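Local coordinates for peptidoglycan D,D-transpeptidase MrdA (Pseudomonas aeruginosa, PDB 7KIS), which probably cross-links the peptidoglycan of the bacterial cell wall as a penicillin-binding D,D-transpeptidase, at residues 246-251 / 481-486; 203-208 / 417-422. All coordinates share one frame; numbering follows the deposited sequence.

Contact 1: residues 246-251 / 481-486; sequences DIVLSI and AKTIDG
A classic beta bulge joins residues 246-251 to residues 481-486, at one edge of a mixed five-stranded sheet. The strands run antiparallel. Ile247 faces Ile484 as a non-hydrogen-bonded pair, and Val248 faces Thr483 as a hydrogen-bonded pair. Val248 N donates to Thr483 O at 3.2 Å. In return Val248 O takes two amides. Lys482 N lies 2.6 Å from Val248 O, and Thr483 N adds a weak bond to the same oxygen. The extra residue shifts the register by one, so Leu249 comes opposite Ala481. At the other end Asp485 N reaches Asp246 O at 3.1 Å.

Ile247 and Ile484 lie side by side on one face. The tip of Ile484, CD1, rests against CG1 of Ile247 at 3.7 Å. With CG1 of Ile247 turned beside the backbone N (chi1 -62°), the CG2 branch lies anti to that N and meets Ala481 CB at 4.0 Å. Tyr211 and Leu215 touch Ile247 on this apolar face. Val248 and Thr483 stand together on the opposite face, the CG2 branch of Val248 beside Thr483 OG1. Lys482 lays its CB near Ser250 OG at 3.8 Å. From there Lys482 runs away to a salt bridge with Asp279, while the hydroxyl hydrogen of Ser250 can be shared between Leu480 O, the stronger partner, and His479 O.

Strand 247-249 also pairs in parallel with strand 71-72, and next to it Asp246 OD1 is held by Ile70 N. The bulged pair thus attaches 481-484 as an outermost strand of a mixed beta sheet.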
loop_
_atom_site.group_PDB
_atom_site.type_symbol
_atom_site.label_atom_id
_atom_site.label_comp_id
_atom_site.label_asym_id
_atom_site.label_seq_id
_atom_site.Cartn_x
_atom_site.Cartn_y
_atom_site.Cartn_z
ATOM N N ASP A 246 13.360 12.638 17.977
ATOM C CA ASP A 246 13.168 13.069 16.604
ATOM C C ASP A 246 13.047 11.861 15.689
ATOM O O ASP A 246 13.762 10.868 15.848
ATOM C CB ASP A 246 14.326 13.965 16.168
ATOM C CG ASP A 246 14.587 15.088 17.155
ATOM O OD1 ASP A 246 13.626 15.535 17.814
ATOM O OD2 ASP A 246 15.752 15.517 17.282
ATOM N N ILE A 247 12.133 11.955 14.729
ATOM C CA ILE A 247 11.812 10.855 13.832
ATOM C C ILE A 247 12.164 11.268 12.414
ATOM O O ILE A 247 11.805 12.364 11.971
ATOM C CB ILE A 247 10.327 10.460 13.924
ATOM C CG1 ILE A 247 9.992 9.987 15.334
ATOM C CG2 ILE A 247 9.992 9.381 12.905
ATOM C CD1 ILE A 247 8.541 9.682 15.510
ATOM N N VAL A 248 12.870 10.390 11.711
ATOM C CA VAL A 248 13.183 10.566 10.301
ATOM C C VAL A 248 12.287 9.614 9.527
ATOM O O VAL A 248 12.305 8.401 9.768
ATOM C CB VAL A 248 14.665 10.292 10.009
ATOM C CG1 VAL A 248 15.032 10.794 8.627
ATOM C CG2 VAL A 248 15.541 10.940 11.071
ATOM N N LEU A 249 11.501 10.155 8.605
ATOM C CA LEU A 249 10.571 9.319 7.868
ATOM C C LEU A 249 11.246 8.746 6.630
ATOM O O LEU A 249 12.218 9.297 6.105
ATOM C CB LEU A 249 9.327 10.108 7.460
ATOM C CG LEU A 249 8.484 10.736 8.570
ATOM C CD1 LEU A 249 7.398 11.603 7.961
ATOM C CD2 LEU A 249 7.882 9.672 9.472
ATOM N N SER A 250 10.702 7.624 6.159
ATOM C CA SER A 250 11.205 6.994 4.947
ATOM C C SER A 250 10.751 7.713 3.691
ATOM O O SER A 250 11.358 7.522 2.632
ATOM C CB SER A 250 10.763 5.530 4.887
ATOM O OG SER A 250 10.802 4.938 6.173
ATOM N N ILE A 251 9.715 8.547 3.791
ATOM C CA ILE A 251 9.104 9.129 2.606
ATOM C C ILE A 251 10.019 10.195 2.023
ATOM O O ILE A 251 10.450 11.123 2.721
ATOM C CB ILE A 251 7.731 9.724 2.949
ATOM C CG1 ILE A 251 6.735 8.627 3.327
ATOM C CG2 ILE A 251 7.205 10.552 1.790
ATOM C CD1 ILE A 251 5.372 9.166 3.722
ATOM N N ALA A 481 8.632 5.354 9.735
ATOM C CA ALA A 481 9.753 5.784 10.559
ATOM C C ALA A 481 11.041 5.087 10.145
ATOM O O ALA A 481 11.228 3.898 10.424
ATOM C CB ALA A 481 9.463 5.520 12.035
ATOM N N LYS A 482 11.934 5.814 9.472
ATOM C CA LYS A 482 13.224 5.241 9.107
ATOM C C LYS A 482 14.101 5.048 10.337
ATOM O O LYS A 482 14.686 3.976 10.530
ATOM C CB LYS A 482 13.925 6.126 8.075
ATOM C CG LYS A 482 14.994 5.402 7.272
ATOM C CD LYS A 482 15.427 6.213 6.062
ATOM C CE LYS A 482 16.710 5.662 5.455
ATOM N NZ LYS A 482 16.574 4.234 5.044
ATOM N N THR A 483 14.211 6.078 11.175
ATOM C CA THR A 483 14.965 6.008 12.419
ATOM C C THR A 483 14.178 6.687 13.531
ATOM O O THR A 483 13.429 7.638 13.294
ATOM C CB THR A 483 16.350 6.676 12.320
ATOM O OG1 THR A 483 16.217 8.089 12.528
ATOM C CG2 THR A 483 16.998 6.425 10.965
ATOM N N ILE A 484 14.361 6.187 14.749
ATOM C CA ILE A 484 13.843 6.815 15.961
ATOM C C ILE A 484 15.035 7.142 16.847
ATOM O O ILE A 484 15.754 6.233 17.285
ATOM C CB ILE A 484 12.843 5.914 16.699
ATOM C CG1 ILE A 484 11.819 5.332 15.725
ATOM C CG2 ILE A 484 12.144 6.693 17.804
ATOM C CD1 ILE A 484 10.778 6.327 15.279
ATOM N N ASP A 485 15.248 8.434 17.100
ATOM C CA ASP A 485 16.391 8.939 17.861
ATOM C C ASP A 485 17.722 8.593 17.201
ATOM O O ASP A 485 18.760 8.554 17.868
ATOM C CB ASP A 485 16.369 8.436 19.310
ATOM C CG ASP A 485 16.844 9.484 20.296
ATOM O OD1 ASP A 485 16.759 10.688 19.973
ATOM O OD2 ASP A 485 17.300 9.106 21.396
ATOM N N GLY A 486 17.708 8.341 15.892
ATOM C CA GLY A 486 18.905 8.046 15.134
ATOM C C GLY A 486 19.165 6.582 14.850
ATOM O O GLY A 486 20.183 6.266 14.223
#

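Contact 2: residues 203-208 / 417-422; sequences GKTGIE and DMFGEA
Asp417 OD2 is gripped by two donors, the hydroxyl of Tyr211 and the backbone N of Ala481, and Asp417 meets residues 203-208 through its own carbonyl. The other carboxylate oxygen, OD1, accepts from Leu480 N. These bonds fix the rotation of the buried carboxylate, and the amide and hydroxyl donors would be expected to favour its charged form. The backbone O of Asp417 lies 3.9 Å from CD1 of Ile207. That methyl ends a side chain whose CG1 is turned beside the backbone N, and the second torsion of -72° bends CD1 toward residues 417-422.

Phe419 contributes more buried surface than any other residue here. Its CG is anti to the backbone N, with a first torsion of 178°, and the ring is carried toward the chain around Gly206. Thr205 OG1 comes to the edge of the ring, near its plane, and lies 4.0 Å from Phe419 CD2. The two side chains cross at about a right angle. At the base of the side chain, Phe419 CB sits 4.1 Å from Gly206 O. Lys204 O approaches the ring obliquely, with Phe419 CE2 at 4.3 Å. No hydrogen bond spans the two segments, so this is van der Waals packing.

Phe419 and Gly420 are the central residues of a type II turn from Met418 to Glu421, and Gly420 has the positive phi usual at its position. The turn stands against the junction of strand 201-205 and the short helix 206-210. Arg209 of that helix and Arg320 of helix 317-320 also touch Phe419, and strand 179-182 pairs with 201-205 alongside Thr205.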
loop_
_atom_site.group_PDB
_atom_site.type_symbol
_atom_site.label_atom_id
_atom_site.label_comp_id
_atom_site.label_asym_id
_atom_site.label_seq_id
_atom_site.Cartn_x
_atom_site.Cartn_y
_atom_site.Cartn_z
ATOM N N GLY A 203 -1.090 13.718 19.928
ATOM C CA GLY A 203 -1.220 13.197 18.579
ATOM C C GLY A 203 -2.622 12.672 18.329
ATOM O O GLY A 203 -3.232 12.035 19.192
ATOM N N LYS A 204 -3.138 12.943 17.132
ATOM C CA LYS A 204 -4.475 12.507 16.756
ATOM C C LYS A 204 -4.457 11.334 15.789
ATOM O O LYS A 204 -5.130 10.326 16.028
ATOM C CB LYS A 204 -5.253 13.682 16.144
ATOM C CG LYS A 204 -5.423 14.864 17.084
ATOM C CD LYS A 204 -6.142 14.451 18.356
ATOM C CE LYS A 204 -6.425 15.649 19.245
ATOM N NZ LYS A 204 -6.949 15.245 20.578
ATOM N N THR A 205 -3.706 11.437 14.695
ATOM C CA THR A 205 -3.608 10.349 13.734
ATOM C C THR A 205 -2.215 10.362 13.118
ATOM O O THR A 205 -1.425 11.284 13.334
ATOM C CB THR A 205 -4.696 10.442 12.657
ATOM O OG1 THR A 205 -4.636 9.283 11.814
ATOM C CG2 THR A 205 -4.513 11.692 11.812
ATOM N N GLY A 206 -1.926 9.321 12.339
ATOM C CA GLY A 206 -0.664 9.225 11.626
ATOM C C GLY A 206 0.532 8.982 12.533
ATOM O O GLY A 206 0.438 8.355 13.593
ATOM N N ILE A 207 1.687 9.494 12.095
ATOM C CA ILE A 207 2.936 9.285 12.824
ATOM C C ILE A 207 2.927 10.000 14.170
ATOM O O ILE A 207 3.498 9.499 15.147
ATOM C CB ILE A 207 4.126 9.732 11.954
ATOM C CG1 ILE A 207 4.284 8.797 10.753
ATOM C CG2 ILE A 207 5.416 9.766 12.763
ATOM C CD1 ILE A 207 4.811 7.425 11.122
ATOM N N GLU A 208 2.284 11.169 14.252
ATOM C CA GLU A 208 2.252 11.910 15.511
ATOM C C GLU A 208 1.660 11.070 16.636
ATOM O O GLU A 208 2.114 11.146 17.783
ATOM C CB GLU A 208 1.455 13.203 15.340
ATOM C CG GLU A 208 2.021 14.155 14.303
ATOM C CD GLU A 208 3.022 15.132 14.892
ATOM O OE1 GLU A 208 4.036 14.680 15.463
ATOM O OE2 GLU A 208 2.793 16.355 14.784
ATOM N N ASP A 417 4.415 0.613 11.359
ATOM C CA ASP A 417 4.057 1.800 12.131
ATOM C C ASP A 417 3.027 2.657 11.390
ATOM O O ASP A 417 3.250 3.822 11.078
ATOM C CB ASP A 417 5.306 2.619 12.452
ATOM C CG ASP A 417 6.215 2.790 11.247
ATOM O OD1 ASP A 417 5.729 2.653 10.107
ATOM O OD2 ASP A 417 7.418 3.062 11.443
ATOM N N MET A 418 1.868 2.072 11.100
ATOM C CA MET A 418 0.771 2.788 10.459
ATOM C C MET A 418 -0.467 2.691 11.339
ATOM O O MET A 418 -0.980 1.592 11.575
ATOM C CB MET A 418 0.497 2.231 9.063
ATOM C CG MET A 418 1.542 2.640 8.038
ATOM S SD MET A 418 1.139 2.144 6.354
ATOM C CE MET A 418 2.629 2.632 5.489
ATOM N N PHE A 419 -0.943 3.838 11.821
ATOM C CA PHE A 419 -2.042 3.862 12.777
ATOM C C PHE A 419 -3.370 3.595 12.083
ATOM O O PHE A 419 -3.713 4.257 11.097
ATOM C CB PHE A 419 -2.114 5.193 13.521
ATOM C CG PHE A 419 -3.274 5.269 14.473
ATOM C CD1 PHE A 419 -3.286 4.501 15.625
ATOM C CD2 PHE A 419 -4.370 6.072 14.198
ATOM C CE1 PHE A 419 -4.354 4.546 16.497
ATOM C CE2 PHE A 419 -5.446 6.123 15.069
ATOM C CZ PHE A 419 -5.437 5.355 16.219
ATOM N N GLY A 420 -4.117 2.625 12.603
ATOM C CA GLY A 420 -5.450 2.359 12.105
ATOM C C GLY A 420 -5.491 1.654 10.773
ATOM O O GLY A 420 -6.412 1.886 9.983
ATOM N N GLU A 421 -4.513 0.796 10.494
ATOM C CA GLU A 421 -4.515 0.046 9.247
ATOM C C GLU A 421 -5.591 -1.029 9.297
ATOM O O GLU A 421 -5.619 -1.852 10.216
ATOM C CB GLU A 421 -3.140 -0.580 9.009
ATOM C CG GLU A 421 -2.818 -0.868 7.551
ATOM C CD GLU A 421 -1.632 -1.803 7.392
ATOM O OE1 GLU A 421 -1.662 -2.661 6.484
ATOM O OE2 GLU A 421 -0.670 -1.682 8.179
ATOM N N ALA A 422 -6.479 -1.020 8.308
ATOM C CA ALA A 422 -7.537 -2.016 8.250
ATOM C C ALA A 422 -6.948 -3.372 7.893
ATOM O O ALA A 422 -6.024 -3.470 7.082
ATOM C CB ALA A 422 -8.605 -1.612 7.233
#

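The two contacts lie side by side, their centres about 15 Å apart. The bridge between them is the probable hydrogen bond from Ala481 N in contact 1 to Asp417 OD2 in contact 2, 3.1 Å long. Ile207 adds apolar packing, its CG1 lying 3.9 Å from Leu249 CD2. Tyr211 belongs to both surroundings, since it also touches Ile247 and Ala481. Residues 417-422 and 481-486 belong to the transpeptidase domain, and residues 203-208 to the dimerisation domain. Both contacts lie away from the inhibitor pocket and Ser327, the predicted acyl-ester residue. They form structural packing between the N-terminal part and the transpeptidase part of the chain.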